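ABC transporter ATP-binding protein (Sulfolobus tokodaii, PDB 2PJZ) is of unknown function but probably binds and hydrolyses ATP as the nucleotide-binding subunit of an ABC transporter, possibly one for cobalt. Local coordinates at residues A[101-112]-A[137-146]; A[216-227]-A[235-246]. One frame throughout, in Å; residues are numbered along the deposited sequence.

The two contacts lie in different parts of the chain, on opposite sides of its centre. Contact 1 packs two helices of what is probably the helical subdomain of an ABC ATPase. Contact 2 pairs two strands of a small antiparallel sheet near the C-terminus. Their centres are 41 Å apart and their nearest atoms about 25 Å, so neither touches the other. The chain also has a mixed sheet, whose strand 32-36 leads into a probable P-loop around Gly37, Lys43 and Thr44. Helix 131-144 of contact 1 starts at a sequence resembling the ABC signature motif, whereas contact 2 belongs to a separate sheet.

Contact 1 of 2, residues A[101-112]-A[137-146]; sequences KGLDRDLFLEML and VRTSLALASQ
Phe108 holds CG anti to the backbone N (chi1 178°), and this swings its ring onto helix 131-144. Met111 takes the other course: its CG lies beside the backbone N (chi1 -62°) and the chain then runs extended across the same helix. The two residues carry a roughly antiparallel helix pair, consistent with the helical subdomain of ABC ATPases. The axes of segments 105-112 and 137-144 approach to 9.1 Å at an angle of 146°. Phe108 is a knob in a hole formed by Val137, Ser140, Leu141 and Ala144. Its CE1 comes obliquely to 3.7 Å from Leu141 CG, while Val137 O lies at the ring edge. At the base of the side chain, Phe108 CB meets Ala144 CB at 3.7 Å. The small alanine lets the backbone of helix 105-114 come near. Met111 SD rests 3.6 Å from Ser140 O. The Met111 side chain crosses that of Leu143 at about a right angle, and its CE touches Leu143 CB at 3.7 Å. The Ser140 hydroxyl bonds to Leu136 O in its own helix. Tyr170 of helix 161-173 also packs on Met111.

Before helix 105-114, Leu103 adds a methyl contact, with CD1 3.7 Å from Leu141 CD2. Tyr97 of helix 90-100 touches Leu103 as well. The next residue supplies the hydrogen bond between the segments. Asp104 N gives a nearly straight bond of 3.0 Å to Ala144 O, approaching from above the carbonyl plane. Asp104 is also the N-cap of helix 105-114: its OD2 accepts Leu107 N at 2.7 Å on the anti side of the carboxylate.

Contact 2 of 2, residues A[216-227]-A[235-246]; sequences SSIVEGERNDAL and KKVSIVKGDLGM
Arg223 packs on Ser238 and Val240, on one face of an antiparallel sheet in which strands 216-220 and 235-241 are neighbours, and runs alongside Leu244 in the opposite direction. Ser217 with Val240 and Val219 with Ser238 are hydrogen-bonded pairs, with the non-hydrogen-bonded pair Ile218 and Ile239 between them. Arg223 CB starts 3.8 Å from Val240 CG1. Its CG lies 3.8 Å from Ser238 CB. A bend at chi2 (-77°) then brings CD to 3.8 Å from Leu244 CD2. At the tip, one guanidinium face sits on Val219 CG2 of its own segment, 3.5 Å from the plane, while Leu244 CD2 lies at the guanidinium edge, beside NH1.

Ser238 OG fixes the backbone leading to this arginine. It donates to a lone pair of Gly221 O at 2.6 Å and accepts from Arg223 N at 2.9 Å. Without the hydroxyl, as in an alanine here, Gly221 O and Arg223 N would probably lose this partner, leaving residues 221-223 less firmly held. On the other face, Ile218 packs on Val237 and Ile239. Loop 242-245 crosses to the other edge of strand 216-220, where Ile218 N bonds to Met246 O. Ser217 OG donates to Gly242 O at 2.8 Å from above the carbonyl plane.

Contact 1 of 2, residues A[101-112]-A[137-146]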
# COMPACT_ATOMS: atom_id res chain seq x y z
N LYS A 101 -15.95 4.97 -11.61
CA LYS A 101 -15.18 3.73 -11.64
C LYS A 101 -16.02 2.51 -11.98
O LYS A 101 -15.50 1.37 -11.99
CB LYS A 101 -14.51 3.50 -10.25
CG LYS A 101 -13.48 4.57 -9.83
CD LYS A 101 -12.29 4.73 -10.82
CE LYS A 101 -11.30 5.77 -10.29
NZ LYS A 101 -10.07 5.91 -11.19
N GLY A 102 -17.31 2.70 -12.22
CA GLY A 102 -18.19 1.52 -12.40
C GLY A 102 -18.39 0.74 -11.11
O GLY A 102 -18.51 -0.49 -11.13
N LEU A 103 -18.40 1.43 -9.98
CA LEU A 103 -18.65 0.76 -8.69
C LEU A 103 -20.03 0.07 -8.72
O LEU A 103 -21.02 0.63 -9.21
CB LEU A 103 -18.56 1.75 -7.51
CG LEU A 103 -18.85 1.26 -6.07
CD1 LEU A 103 -18.09 2.12 -5.07
CD2 LEU A 103 -20.37 1.36 -5.81
N ASP A 104 -20.07 -1.14 -8.16
CA ASP A 104 -21.30 -1.93 -8.04
C ASP A 104 -21.87 -1.73 -6.64
O ASP A 104 -21.27 -2.17 -5.66
CB ASP A 104 -20.95 -3.40 -8.23
CG ASP A 104 -22.17 -4.32 -8.15
OD1 ASP A 104 -22.58 -4.81 -9.21
OD2 ASP A 104 -22.72 -4.51 -7.06
N ARG A 105 -23.01 -1.04 -6.55
CA ARG A 105 -23.59 -0.69 -5.25
C ARG A 105 -23.87 -1.93 -4.42
O ARG A 105 -23.60 -1.92 -3.22
CB ARG A 105 -24.87 0.14 -5.41
CG ARG A 105 -25.56 0.47 -4.07
CD ARG A 105 -26.78 1.35 -4.30
NE ARG A 105 -26.40 2.74 -4.58
CZ ARG A 105 -26.22 3.67 -3.65
NH1 ARG A 105 -26.36 3.37 -2.36
NH2 ARG A 105 -25.86 4.90 -4.00
N ASP A 106 -24.39 -2.99 -5.04
CA ASP A 106 -24.74 -4.21 -4.30
C ASP A 106 -23.49 -4.83 -3.66
O ASP A 106 -23.52 -5.26 -2.51
CB ASP A 106 -25.41 -5.24 -5.22
CG ASP A 106 -26.93 -5.00 -5.40
OD1 ASP A 106 -27.48 -4.01 -4.88
OD2 ASP A 106 -27.58 -5.83 -6.07
N LEU A 107 -22.39 -4.88 -4.42
CA LEU A 107 -21.13 -5.42 -3.92
C LEU A 107 -20.63 -4.55 -2.78
O LEU A 107 -20.20 -5.07 -1.76
CB LEU A 107 -20.04 -5.51 -5.01
CG LEU A 107 -18.64 -6.01 -4.61
CD1 LEU A 107 -18.73 -7.33 -3.86
CD2 LEU A 107 -17.69 -6.15 -5.82
N PHE A 108 -20.67 -3.23 -2.96
CA PHE A 108 -20.30 -2.32 -1.86
C PHE A 108 -21.12 -2.58 -0.56
O PHE A 108 -20.57 -2.59 0.55
CB PHE A 108 -20.44 -0.86 -2.29
CG PHE A 108 -20.12 0.13 -1.20
CD1 PHE A 108 -18.79 0.39 -0.84
CD2 PHE A 108 -21.15 0.80 -0.53
CE1 PHE A 108 -18.49 1.28 0.18
CE2 PHE A 108 -20.86 1.70 0.49
CZ PHE A 108 -19.53 1.95 0.85
N LEU A 109 -22.43 -2.74 -0.72
CA LEU A 109 -23.30 -3.00 0.42
C LEU A 109 -23.00 -4.33 1.06
O LEU A 109 -23.06 -4.47 2.29
CB LEU A 109 -24.78 -2.89 0.01
CG LEU A 109 -25.28 -1.50 -0.41
CD1 LEU A 109 -26.78 -1.49 -0.77
CD2 LEU A 109 -24.99 -0.43 0.64
N GLU A 110 -22.67 -5.32 0.23
CA GLU A 110 -22.25 -6.64 0.70
C GLU A 110 -20.99 -6.57 1.59
O GLU A 110 -20.92 -7.20 2.65
CB GLU A 110 -22.06 -7.58 -0.50
CG GLU A 110 -21.29 -8.85 -0.23
CD GLU A 110 -20.91 -9.62 -1.50
OE1 GLU A 110 -21.68 -9.55 -2.49
OE2 GLU A 110 -19.84 -10.27 -1.52
N MET A 111 -20.00 -5.78 1.16
CA MET A 111 -18.80 -5.52 1.96
C MET A 111 -19.13 -4.82 3.27
O MET A 111 -18.64 -5.22 4.33
CB MET A 111 -17.80 -4.66 1.14
CG MET A 111 -17.27 -5.33 -0.14
SD MET A 111 -16.22 -4.18 -1.14
CE MET A 111 -15.64 -5.39 -2.36
N LEU A 112 -19.95 -3.78 3.23
CA LEU A 112 -20.31 -3.06 4.47
C LEU A 112 -20.98 -4.03 5.46
O LEU A 112 -20.62 -4.07 6.65
CB LEU A 112 -21.24 -1.89 4.18
CG LEU A 112 -20.74 -0.60 3.55
CD1 LEU A 112 -21.81 0.47 3.70
CD2 LEU A 112 -19.43 -0.16 4.19
N VAL A 137 -14.37 1.98 4.82
CA VAL A 137 -15.28 2.49 3.77
C VAL A 137 -14.50 2.81 2.47
O VAL A 137 -14.91 2.41 1.36
CB VAL A 137 -16.10 3.70 4.28
CG1 VAL A 137 -16.81 4.47 3.13
CG2 VAL A 137 -17.13 3.23 5.33
N ARG A 138 -13.35 3.49 2.62
CA ARG A 138 -12.54 3.86 1.45
C ARG A 138 -11.96 2.65 0.71
O ARG A 138 -11.94 2.60 -0.54
CB ARG A 138 -11.43 4.85 1.87
CG ARG A 138 -11.98 6.28 2.10
CD ARG A 138 -10.85 7.27 2.50
NE ARG A 138 -10.41 7.12 3.89
CZ ARG A 138 -9.26 6.58 4.28
NH1 ARG A 138 -8.35 6.14 3.40
NH2 ARG A 138 -8.99 6.50 5.58
N THR A 139 -11.50 1.65 1.45
CA THR A 139 -11.03 0.41 0.83
C THR A 139 -12.20 -0.31 0.11
O THR A 139 -12.06 -0.80 -1.02
CB THR A 139 -10.31 -0.51 1.85
OG1 THR A 139 -9.15 0.16 2.35
CG2 THR A 139 -9.85 -1.81 1.18
N SER A 140 -13.36 -0.33 0.75
CA SER A 140 -14.54 -0.95 0.17
C SER A 140 -14.96 -0.21 -1.12
O SER A 140 -15.25 -0.85 -2.13
CB SER A 140 -15.69 -1.00 1.20
OG SER A 140 -15.34 -1.84 2.27
N LEU A 141 -14.97 1.11 -1.09
CA LEU A 141 -15.22 1.89 -2.32
C LEU A 141 -14.22 1.55 -3.46
O LEU A 141 -14.61 1.38 -4.63
CB LEU A 141 -15.15 3.39 -2.02
CG LEU A 141 -16.31 3.98 -1.20
CD1 LEU A 141 -15.88 5.31 -0.62
CD2 LEU A 141 -17.60 4.15 -2.04
N ALA A 142 -12.94 1.48 -3.11
CA ALA A 142 -11.91 1.13 -4.10
C ALA A 142 -12.19 -0.25 -4.73
O ALA A 142 -12.09 -0.42 -5.95
CB ALA A 142 -10.53 1.17 -3.47
N LEU A 143 -12.55 -1.23 -3.89
CA LEU A 143 -12.69 -2.61 -4.36
C LEU A 143 -14.01 -2.92 -5.04
O LEU A 143 -14.09 -3.85 -5.86
CB LEU A 143 -12.46 -3.62 -3.23
CG LEU A 143 -11.08 -3.56 -2.54
CD1 LEU A 143 -11.10 -4.50 -1.38
CD2 LEU A 143 -9.92 -3.90 -3.47
N ALA A 144 -15.05 -2.16 -4.69
CA ALA A 144 -16.39 -2.50 -5.20
C ALA A 144 -16.58 -2.14 -6.67
O ALA A 144 -17.55 -2.55 -7.29
CB ALA A 144 -17.47 -1.87 -4.34
N SER A 145 -15.63 -1.40 -7.25
CA SER A 145 -15.59 -1.25 -8.69
C SER A 145 -14.87 -2.38 -9.45
O SER A 145 -14.70 -2.29 -10.68
CB SER A 145 -15.00 0.11 -9.08
OG SER A 145 -13.67 0.21 -8.62
N GLN A 146 -14.44 -3.41 -8.73
CA GLN A 146 -13.70 -4.51 -9.34
C GLN A 146 -12.54 -3.98 -10.23
O GLN A 146 -12.44 -4.31 -11.43
CB GLN A 146 -14.65 -5.41 -10.14
CG GLN A 146 -15.66 -6.08 -9.22
CD GLN A 146 -16.27 -7.35 -9.79
OE1 GLN A 146 -17.43 -7.35 -10.19
NE2 GLN A 146 -15.49 -8.42 -9.84
O HOH W 1 -14.03 -0.80 -12.92

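Contact 2 of 2, residues A[216-227]-A[235-246]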
# COMPACT_ATOMS: atom_id res chain seq x y z
N SER A 216 11.90 -15.91 8.13
CA SER A 216 13.30 -15.54 7.98
C SER A 216 13.89 -14.92 9.24
O SER A 216 13.16 -14.59 10.19
CB SER A 216 13.44 -14.49 6.87
OG SER A 216 12.67 -13.35 7.25
N SER A 217 15.20 -14.71 9.21
CA SER A 217 15.89 -13.97 10.27
C SER A 217 16.55 -12.77 9.65
O SER A 217 16.87 -12.78 8.48
CB SER A 217 16.95 -14.85 10.96
OG SER A 217 16.34 -15.95 11.60
N ILE A 218 16.77 -11.73 10.43
CA ILE A 218 17.42 -10.55 9.90
C ILE A 218 18.74 -10.29 10.61
O ILE A 218 18.79 -10.28 11.85
CB ILE A 218 16.45 -9.33 9.93
CG1 ILE A 218 16.96 -8.20 9.05
CG2 ILE A 218 16.13 -8.89 11.36
CD1 ILE A 218 15.86 -7.34 8.47
N VAL A 219 19.82 -10.12 9.84
CA VAL A 219 21.15 -9.93 10.42
C VAL A 219 21.96 -8.83 9.75
O VAL A 219 21.81 -8.57 8.56
CB VAL A 219 21.99 -11.26 10.39
CG1 VAL A 219 21.21 -12.39 11.03
CG2 VAL A 219 22.40 -11.63 8.97
N GLU A 220 22.85 -8.19 10.52
CA GLU A 220 23.82 -7.25 9.98
C GLU A 220 24.78 -7.99 9.07
O GLU A 220 25.09 -9.15 9.31
CB GLU A 220 24.60 -6.59 11.12
CG GLU A 220 25.26 -5.28 10.75
CD GLU A 220 26.06 -4.68 11.90
OE1 GLU A 220 25.87 -5.11 13.07
OE2 GLU A 220 26.87 -3.76 11.64
N GLY A 221 25.23 -7.31 8.01
CA GLY A 221 26.20 -7.86 7.07
C GLY A 221 25.58 -8.48 5.83
O GLY A 221 24.39 -8.80 5.81
N GLU A 222 26.40 -8.66 4.79
CA GLU A 222 26.00 -9.38 3.59
C GLU A 222 26.28 -10.89 3.68
O GLU A 222 27.43 -11.32 3.56
CB GLU A 222 26.69 -8.80 2.35
CG GLU A 222 26.42 -9.60 1.07
CD GLU A 222 26.61 -8.80 -0.21
OE1 GLU A 222 27.48 -7.88 -0.24
OE2 GLU A 222 25.89 -9.10 -1.19
N ARG A 223 25.22 -11.69 3.87
CA ARG A 223 25.33 -13.16 3.97
C ARG A 223 25.16 -13.83 2.62
O ARG A 223 24.40 -13.34 1.78
CB ARG A 223 24.29 -13.72 4.93
CG ARG A 223 24.39 -13.20 6.35
CD ARG A 223 25.53 -13.86 7.12
NE ARG A 223 25.99 -12.97 8.19
CZ ARG A 223 25.64 -13.07 9.47
NH1 ARG A 223 24.81 -14.03 9.87
NH2 ARG A 223 26.11 -12.20 10.36
N ASN A 224 25.83 -14.96 2.43
CA ASN A 224 25.90 -15.64 1.12
C ASN A 224 24.60 -16.17 0.53
O ASN A 224 24.33 -15.96 -0.66
CB ASN A 224 26.98 -16.74 1.13
CG ASN A 224 28.34 -16.22 0.69
OD1 ASN A 224 28.85 -15.23 1.23
ND2 ASN A 224 28.94 -16.88 -0.30
N ASP A 225 23.80 -16.87 1.33
CA ASP A 225 22.58 -17.47 0.79
C ASP A 225 21.34 -16.64 1.15
O ASP A 225 20.24 -17.17 1.28
CB ASP A 225 22.42 -18.91 1.29
CG ASP A 225 21.37 -19.70 0.51
OD1 ASP A 225 20.56 -20.41 1.15
OD2 ASP A 225 21.35 -19.61 -0.74
N ALA A 226 21.52 -15.33 1.29
CA ALA A 226 20.44 -14.44 1.74
C ALA A 226 19.25 -14.39 0.77
O ALA A 226 19.44 -14.40 -0.44
CB ALA A 226 20.99 -13.05 2.00
N LEU A 227 18.02 -14.37 1.29
CA LEU A 227 16.85 -14.19 0.44
C LEU A 227 16.84 -12.78 -0.14
O LEU A 227 16.40 -12.55 -1.28
CB LEU A 227 15.57 -14.42 1.24
CG LEU A 227 15.22 -15.82 1.74
CD1 LEU A 227 14.36 -15.68 2.99
CD2 LEU A 227 14.48 -16.64 0.67
N LYS A 235 25.81 0.30 5.52
CA LYS A 235 25.84 -1.11 5.86
C LYS A 235 24.93 -1.99 5.00
O LYS A 235 24.20 -1.52 4.11
CB LYS A 235 25.48 -1.28 7.34
CG LYS A 235 26.14 -0.27 8.29
CD LYS A 235 25.71 -0.51 9.73
CE LYS A 235 26.80 -1.21 10.54
NZ LYS A 235 26.56 -1.08 12.01
N LYS A 236 25.01 -3.28 5.26
CA LYS A 236 24.18 -4.25 4.59
C LYS A 236 23.47 -5.02 5.66
O LYS A 236 24.03 -5.29 6.72
CB LYS A 236 25.02 -5.18 3.70
CG LYS A 236 25.73 -4.46 2.55
CD LYS A 236 25.96 -5.38 1.39
CE LYS A 236 26.68 -4.68 0.25
NZ LYS A 236 25.75 -3.96 -0.64
N VAL A 237 22.20 -5.33 5.40
CA VAL A 237 21.38 -6.09 6.31
C VAL A 237 20.81 -7.25 5.51
O VAL A 237 20.14 -7.05 4.50
CB VAL A 237 20.23 -5.24 6.91
CG1 VAL A 237 19.26 -6.10 7.66
CG2 VAL A 237 20.77 -4.16 7.85
N SER A 238 21.09 -8.47 5.96
CA SER A 238 20.65 -9.64 5.22
C SER A 238 19.43 -10.28 5.83
O SER A 238 19.35 -10.47 7.06
CB SER A 238 21.77 -10.68 5.11
OG SER A 238 22.81 -10.19 4.29
N ILE A 239 18.48 -10.62 4.96
CA ILE A 239 17.33 -11.43 5.32
C ILE A 239 17.67 -12.87 4.88
O ILE A 239 17.85 -13.15 3.68
CB ILE A 239 16.03 -10.88 4.67
CG1 ILE A 239 15.77 -9.44 5.16
CG2 ILE A 239 14.86 -11.74 4.99
CD1 ILE A 239 14.67 -8.69 4.41
N VAL A 240 17.78 -13.75 5.88
CA VAL A 240 18.25 -15.13 5.69
C VAL A 240 17.19 -16.17 6.12
O VAL A 240 16.45 -15.98 7.10
CB VAL A 240 19.59 -15.37 6.44
CG1 VAL A 240 20.68 -14.41 5.93
CG2 VAL A 240 19.41 -15.18 7.94
N LYS A 241 17.11 -17.28 5.39
CA LYS A 241 16.17 -18.34 5.69
C LYS A 241 16.68 -19.14 6.90
O LYS A 241 17.86 -19.47 6.98
CB LYS A 241 16.00 -19.25 4.47
CG LYS A 241 14.74 -20.06 4.53
CD LYS A 241 14.32 -20.60 3.15
CE LYS A 241 12.89 -21.08 3.22
NZ LYS A 241 11.95 -19.92 3.19
N GLY A 242 15.79 -19.45 7.84
CA GLY A 242 16.22 -20.13 9.06
C GLY A 242 17.04 -19.25 10.00
O GLY A 242 16.99 -18.02 9.91
N ASP A 243 17.82 -19.88 10.88
CA ASP A 243 18.23 -19.26 12.16
C ASP A 243 19.62 -18.62 12.26
O ASP A 243 20.41 -19.02 13.12
CB ASP A 243 18.07 -20.28 13.29
CG ASP A 243 16.75 -20.16 14.01
OD1 ASP A 243 16.56 -19.14 14.72
OD2 ASP A 243 15.92 -21.08 13.88
N LEU A 244 19.91 -17.63 11.43
CA LEU A 244 21.17 -16.90 11.58
C LEU A 244 21.11 -15.72 12.56
O LEU A 244 22.13 -15.04 12.77
CB LEU A 244 21.72 -16.45 10.22
CG LEU A 244 22.45 -17.46 9.33
CD1 LEU A 244 21.49 -18.34 8.52
CD2 LEU A 244 23.44 -16.73 8.38
N GLY A 245 19.94 -15.48 13.16
CA GLY A 245 19.69 -14.24 13.93
C GLY A 245 18.28 -14.10 14.47
O GLY A 245 17.59 -15.10 14.69
N MET A 246 17.84 -12.87 14.69
CA MET A 246 16.50 -12.67 15.25
C MET A 246 15.44 -12.83 14.16
O MET A 246 15.65 -12.45 13.03
CB MET A 246 16.35 -11.30 15.93
CG MET A 246 15.08 -11.21 16.77
SD MET A 246 14.54 -9.56 17.28
CE MET A 246 12.85 -9.81 16.82
O HOH W 2 19.08 -17.57 3.42